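Local coordinates for linoleate 11-lipoxygenase (Gaeumannomyces graminis, PDB 5FX8), which oxygenates linoleic and alpha-linolenic acids with molecular oxygen to 11S- and 13R-hydroperoxy fatty acids, using a manganese ion as its catalytic metal, at residues Y47-N52 against D310-M315; A414-T419 against Q462-L467. All blocks are in the same frame, centred on the assembly; numbering follows the deposited sequence.

Contact 1: residues Y47-N52 against D310-M315; sequences YTLPNN and DRHPVM. Unlike the reference sequence in segment 47-52: Asn52 (reference Lys).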
loop_
_atom_site.group_PDB
_atom_site.type_symbol
_atom_site.label_atom_id
_atom_site.label_comp_id
_atom_site.label_asym_id
_atom_site.label_seq_id
_atom_site.Cartn_x
_atom_site.Cartn_y
_atom_site.Cartn_z
ATOM N N TYR A 47 15.141 -23.069 -12.972
ATOM C CA TYR A 47 14.850 -23.421 -11.582
ATOM C C TYR A 47 14.622 -24.927 -11.481
ATOM O O TYR A 47 13.791 -25.476 -12.204
ATOM C CB TYR A 47 13.619 -22.683 -11.063
ATOM C CG TYR A 47 13.787 -21.210 -10.861
ATOM C CD1 TYR A 47 14.317 -20.707 -9.687
ATOM C CD2 TYR A 47 13.406 -20.320 -11.834
ATOM C CE1 TYR A 47 14.466 -19.371 -9.499
ATOM C CE2 TYR A 47 13.557 -18.990 -11.655
ATOM C CZ TYR A 47 14.081 -18.516 -10.484
ATOM O OH TYR A 47 14.213 -17.161 -10.309
ATOM N N THR A 48 15.344 -25.595 -10.591
ATOM C CA THR A 48 15.172 -27.025 -10.413
ATOM C C THR A 48 15.277 -27.398 -8.942
ATOM O O THR A 48 15.792 -26.644 -8.122
ATOM C CB THR A 48 16.222 -27.841 -11.176
ATOM O OG1 THR A 48 17.513 -27.490 -10.689
ATOM C CG2 THR A 48 16.166 -27.598 -12.667
ATOM N N LEU A 49 14.815 -28.592 -8.626
ATOM C CA LEU A 49 15.002 -29.194 -7.324
ATOM C C LEU A 49 16.430 -29.703 -7.170
ATOM O O LEU A 49 17.119 -29.935 -8.158
ATOM C CB LEU A 49 14.026 -30.341 -7.133
ATOM C CG LEU A 49 12.572 -29.931 -6.961
ATOM C CD1 LEU A 49 11.734 -31.182 -6.782
ATOM C CD2 LEU A 49 12.432 -29.005 -5.779
ATOM N N PRO A 50 16.916 -29.851 -5.934
ATOM C CA PRO A 50 18.261 -30.400 -5.743
ATOM C C PRO A 50 18.330 -31.899 -5.911
ATOM O O PRO A 50 19.423 -32.425 -6.121
ATOM C CB PRO A 50 18.591 -30.004 -4.306
ATOM C CG PRO A 50 17.282 -29.928 -3.652
ATOM C CD PRO A 50 16.357 -29.355 -4.665
ATOM N N ASN A 51 17.189 -32.584 -5.850
ATOM C CA ASN A 51 17.149 -34.046 -5.853
ATOM C C ASN A 51 18.007 -34.634 -6.969
ATOM O O ASN A 51 18.888 -35.464 -6.716
ATOM C CB ASN A 51 15.694 -34.506 -5.968
ATOM C CG ASN A 51 14.764 -33.757 -5.002
ATOM O OD1 ASN A 51 14.938 -32.560 -4.775
ATOM N ND2 ASN A 51 13.780 -34.457 -4.433
ATOM N N ASN A 52 17.819 -34.177 -8.199
ATOM C CA ASN A 52 18.551 -34.818 -9.285
ATOM C C ASN A 52 19.434 -33.860 -10.057
ATOM O O ASN A 52 19.468 -33.872 -11.289
ATOM C CB ASN A 52 17.578 -35.498 -10.212
ATOM C CG ASN A 52 16.887 -36.597 -9.526
ATOM O OD1 ASN A 52 17.502 -37.569 -9.137
ATOM N ND2 ASN A 52 15.608 -36.449 -9.333
ATOM N N ASP A 310 19.405 -20.508 -4.561
ATOM C CA ASP A 310 18.809 -19.508 -5.410
ATOM C C ASP A 310 18.112 -20.129 -6.627
ATOM O O ASP A 310 17.181 -19.523 -7.167
ATOM C CB ASP A 310 19.876 -18.499 -5.802
ATOM C CG ASP A 310 20.264 -17.558 -4.652
ATOM O OD1 ASP A 310 19.488 -17.335 -3.674
ATOM O OD2 ASP A 310 21.369 -16.999 -4.751
ATOM N N ARG A 311 18.498 -21.333 -7.051
ATOM C CA ARG A 311 17.865 -21.970 -8.206
ATOM C C ARG A 311 16.691 -22.854 -7.832
ATOM O O ARG A 311 16.079 -23.439 -8.713
ATOM C CB ARG A 311 18.888 -22.778 -9.008
ATOM C CG ARG A 311 20.050 -21.938 -9.480
ATOM C CD ARG A 311 21.005 -22.697 -10.390
ATOM N NE ARG A 311 21.894 -23.651 -9.717
ATOM C CZ ARG A 311 21.871 -24.964 -9.918
ATOM N NH1 ARG A 311 20.998 -25.501 -10.759
ATOM N NH2 ARG A 311 22.720 -25.749 -9.276
ATOM N N HIS A 312 16.354 -22.938 -6.575
ATOM C CA HIS A 312 15.179 -23.670 -6.133
ATOM C C HIS A 312 13.896 -22.944 -6.530
ATOM O O HIS A 312 13.771 -21.742 -6.290
ATOM C CB HIS A 312 15.234 -23.829 -4.645
ATOM C CG HIS A 312 14.350 -24.901 -4.127
ATOM N ND1 HIS A 312 12.988 -24.864 -4.258
ATOM C CD2 HIS A 312 14.634 -26.040 -3.470
ATOM C CE1 HIS A 312 12.466 -25.935 -3.700
ATOM N NE2 HIS A 312 13.446 -26.666 -3.217
ATOM N N PRO A 313 12.918 -23.637 -7.120
ATOM C CA PRO A 313 11.687 -22.947 -7.580
ATOM C C PRO A 313 10.894 -22.251 -6.481
ATOM O O PRO A 313 10.243 -21.217 -6.722
ATOM C CB PRO A 313 10.889 -24.091 -8.223
ATOM C CG PRO A 313 11.933 -25.067 -8.622
ATOM C CD PRO A 313 12.969 -25.035 -7.571
ATOM N N VAL A 314 10.927 -22.795 -5.278
ATOM C CA VAL A 314 10.227 -22.160 -4.174
ATOM C C VAL A 314 10.943 -20.878 -3.750
ATOM O O VAL A 314 10.300 -19.888 -3.387
ATOM C CB VAL A 314 10.070 -23.146 -3.008
ATOM C CG1 VAL A 314 9.453 -22.464 -1.861
ATOM C CG2 VAL A 314 9.204 -24.277 -3.424
ATOM N N MET A 315 12.278 -20.868 -3.820
ATOM C CA MET A 315 13.036 -19.661 -3.534
ATOM C C MET A 315 12.652 -18.541 -4.471
ATOM O O MET A 315 12.550 -17.391 -4.050
ATOM C CB MET A 315 14.539 -19.924 -3.642
ATOM C CG MET A 315 15.424 -18.795 -3.099
ATOM S SD MET A 315 15.246 -18.645 -1.320
ATOM C CE MET A 315 14.303 -17.157 -1.129
HETATM O O HOH W 1 18.643 -24.991 -12.215
#

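Contact 2: residues A414-T419 against Q462-L467; sequences AFVDST and QLVDVL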
loop_
_atom_site.group_PDB
_atom_site.type_symbol
_atom_site.label_atom_id
_atom_site.label_comp_id
_atom_site.label_asym_id
_atom_site.label_seq_id
_atom_site.Cartn_x
_atom_site.Cartn_y
_atom_site.Cartn_z
ATOM N N ALA A 414 -1.111 -26.151 -7.978
ATOM C CA ALA A 414 -0.558 -26.531 -9.267
ATOM C C ALA A 414 0.945 -26.287 -9.325
ATOM O O ALA A 414 1.658 -27.036 -9.986
ATOM C CB ALA A 414 -1.277 -25.805 -10.392
ATOM N N PHE A 415 1.449 -25.275 -8.627
ATOM C CA PHE A 415 2.879 -25.000 -8.637
ATOM C C PHE A 415 3.659 -26.101 -7.937
ATOM O O PHE A 415 4.707 -26.527 -8.427
ATOM C CB PHE A 415 3.145 -23.633 -7.996
ATOM C CG PHE A 415 4.578 -23.390 -7.649
ATOM C CD1 PHE A 415 5.537 -23.302 -8.629
ATOM C CD2 PHE A 415 4.964 -23.244 -6.345
ATOM C CE1 PHE A 415 6.838 -23.096 -8.321
ATOM C CE2 PHE A 415 6.291 -23.012 -6.026
ATOM C CZ PHE A 415 7.220 -22.945 -7.015
ATOM N N VAL A 416 3.155 -26.577 -6.800
ATOM C CA VAL A 416 3.824 -27.637 -6.061
ATOM C C VAL A 416 3.753 -28.939 -6.833
ATOM O O VAL A 416 4.759 -29.642 -6.965
ATOM C CB VAL A 416 3.230 -27.775 -4.648
ATOM C CG1 VAL A 416 3.789 -28.985 -3.930
ATOM C CG2 VAL A 416 3.550 -26.570 -3.857
ATOM N N ASP A 417 2.581 -29.259 -7.394
ATOM C CA ASP A 417 2.488 -30.456 -8.221
ATOM C C ASP A 417 3.411 -30.367 -9.432
ATOM O O ASP A 417 4.041 -31.351 -9.808
ATOM C CB ASP A 417 1.048 -30.703 -8.664
ATOM C CG ASP A 417 0.120 -31.117 -7.519
ATOM O OD1 ASP A 417 0.563 -31.655 -6.472
ATOM O OD2 ASP A 417 -1.091 -30.886 -7.690
ATOM N N SER A 418 3.535 -29.194 -10.036
ATOM C CA SER A 418 4.435 -29.076 -11.176
ATOM C C SER A 418 5.893 -29.274 -10.765
ATOM O O SER A 418 6.687 -29.853 -11.515
ATOM C CB SER A 418 4.229 -27.722 -11.850
ATOM O OG SER A 418 5.348 -27.352 -12.651
ATOM N N THR A 419 6.266 -28.811 -9.580
ATOM C CA THR A 419 7.658 -28.916 -9.161
ATOM C C THR A 419 8.031 -30.324 -8.724
ATOM O O THR A 419 9.144 -30.780 -8.981
ATOM C CB THR A 419 7.901 -27.926 -8.032
ATOM O OG1 THR A 419 7.689 -26.625 -8.543
ATOM C CG2 THR A 419 9.285 -28.050 -7.462
ATOM N N GLN A 462 1.102 -29.371 3.254
ATOM C CA GLN A 462 1.748 -28.478 4.209
ATOM C C GLN A 462 2.517 -27.388 3.491
ATOM O O GLN A 462 2.382 -26.202 3.810
ATOM C CB GLN A 462 2.678 -29.258 5.129
ATOM C CG GLN A 462 1.957 -30.109 6.115
ATOM C CD GLN A 462 2.886 -30.852 7.016
ATOM O OE1 GLN A 462 3.369 -31.924 6.671
ATOM N NE2 GLN A 462 3.147 -30.287 8.188
ATOM N N LEU A 463 3.329 -27.776 2.516
ATOM C CA LEU A 463 4.013 -26.780 1.726
ATOM C C LEU A 463 3.018 -25.837 1.057
ATOM O O LEU A 463 3.236 -24.622 1.021
ATOM C CB LEU A 463 4.910 -27.475 0.708
ATOM C CG LEU A 463 5.685 -26.479 -0.135
ATOM C CD1 LEU A 463 6.536 -25.650 0.781
ATOM C CD2 LEU A 463 6.503 -27.143 -1.187
ATOM N N VAL A 464 1.912 -26.373 0.543
ATOM C CA VAL A 464 0.915 -25.540 -0.118
ATOM C C VAL A 464 0.298 -24.557 0.871
ATOM O O VAL A 464 -0.012 -23.415 0.515
ATOM C CB VAL A 464 -0.151 -26.421 -0.805
ATOM C CG1 VAL A 464 -1.309 -25.615 -1.291
ATOM C CG2 VAL A 464 0.441 -27.134 -1.962
ATOM N N ASP A 465 0.108 -24.980 2.124
ATOM C CA ASP A 465 -0.387 -24.062 3.146
ATOM C C ASP A 465 0.576 -22.915 3.380
ATOM O O ASP A 465 0.169 -21.759 3.446
ATOM C CB ASP A 465 -0.607 -24.787 4.455
ATOM C CG ASP A 465 -1.811 -25.669 4.437
ATOM O OD1 ASP A 465 -2.634 -25.569 3.491
ATOM O OD2 ASP A 465 -1.914 -26.471 5.391
ATOM N N VAL A 466 1.854 -23.231 3.523
ATOM C CA VAL A 466 2.869 -22.210 3.743
ATOM C C VAL A 466 2.882 -21.195 2.605
ATOM O O VAL A 466 2.781 -19.981 2.831
ATOM C CB VAL A 466 4.239 -22.881 3.937
ATOM C CG1 VAL A 466 5.369 -21.876 3.845
ATOM C CG2 VAL A 466 4.262 -23.559 5.255
ATOM N N LEU A 467 2.987 -21.674 1.366
ATOM C CA LEU A 467 3.066 -20.776 0.221
ATOM C C LEU A 467 1.772 -19.987 0.018
ATOM O O LEU A 467 1.807 -18.803 -0.349
ATOM C CB LEU A 467 3.426 -21.570 -1.027
ATOM C CG LEU A 467 4.697 -22.410 -0.935
ATOM C CD1 LEU A 467 5.030 -23.097 -2.237
ATOM C CD2 LEU A 467 5.870 -21.552 -0.483
#

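Contact 1: residues Y47-N52 against D310-M315
Tyr47 lays its ring along the backbone of 310-313 and brings its CD1 and CE1 side up to a row of carbonyls. Arg311 O sits at the ring edge, near its plane, while CE1 comes 3.6 Å from Asp310 O. Having CG anti to its own carbonyl carbon (chi1 -70°) carries the ring to that row. The CB bond points toward the other segment, and CB meets Pro313 CG at 3.8 Å. The one direct hydrogen bond between the segments is backbone to backbone, Thr48 N to Arg311 O at 3.0 Å; it is bent, with 138° at the hydrogen. Pro313 also packs its CD against Thr48 O.

The Thr48 and Arg311 side chains extend alongside each other in the same direction. Their ends are linked through a water that accepts from Arg311 NH1, in the guanidinium plane, and is hydrogen-bonded to Thr48 OG1. Arg311 also forms a salt bridge with Asp53.

The Leu49 and His312 side chains meet at a slant, Leu49 CD2 3.6 Å from His312 NE2, and Pro50 CD approaches His312 CD2. His312 is the N-cap of helix 313-321: ND1 accepts from Val314 N at 3.1 Å in the ring plane, and NE2 is hydrogen-bonded to Asp433. Both ring nitrogens are thus engaged, which fixes the imidazole's rotation, and the Asp433 carboxylate would probably favour a proton on NE2, leaving ND1 as the acceptor that caps the helix.

Contact 2: residues A414-T419 against Q462-L467
Phe415 meets Leu467 edge-on: the CD1 methyl of Leu467 lies in the plane of the ring, 4.0 Å from Phe415 CE2, and the two side chains cross at about a right angle. Having CG anti to the backbone N (chi1 166°) turns the ring's end toward helix 460-481; Pro313, Val314 and Val317 of helix 313-321 also touch the ring.

Val416 is one residue on; its CB bond points toward the second helix, and it takes part in three of the four residue contacts. Its CG2 methyl faces three side chains at once: Val464 CG2 at 3.7 Å, Leu463 CD2 at 4.0 Å and Leu467 CD1 at 4.1 Å. Val464 and Leu463 both approach it at a slant; these two neighbours, with Leu467 one turn further on, gather about CG2.

Asp417 and Arg460 form a salt bridge between the same two helices, beyond the apolar patch. At the end of the segment Thr419 turns back on its own helix, and its OG1 donates to Phe415 O at 3.0 Å. That carbonyl also takes the helical bond from Thr419 N, the two donors arriving from opposite faces of its plane.

The axes of the two short segments pass 10.0 Å apart with their directions 132° from each other, an apolar, obliquely antiparallel helix-helix packing within the largely helical catalytic domain of the lipoxygenase fold.

Contact 1 and contact 2 have their centres 13 Å apart, lie on the same side of the chain's centre, and follow in series along the sequence: contact 1 closes before contact 2 opens. Helix 396-420, which supplies 414-419, also packs against contact 1. Leu49 CD1 comes 3.4 Å from Thr419 O, and Pro313 O is 3.5 Å from Phe415 CZ; Val314 CG1 also reaches Leu467 CD2 of helix 460-481. The N-terminal loop, the start of helix 313-321 and the two crossed helices therefore form one continuous packed region. Both contacts lie away from the manganese site, although helix 460-481 also carries its ligand His478.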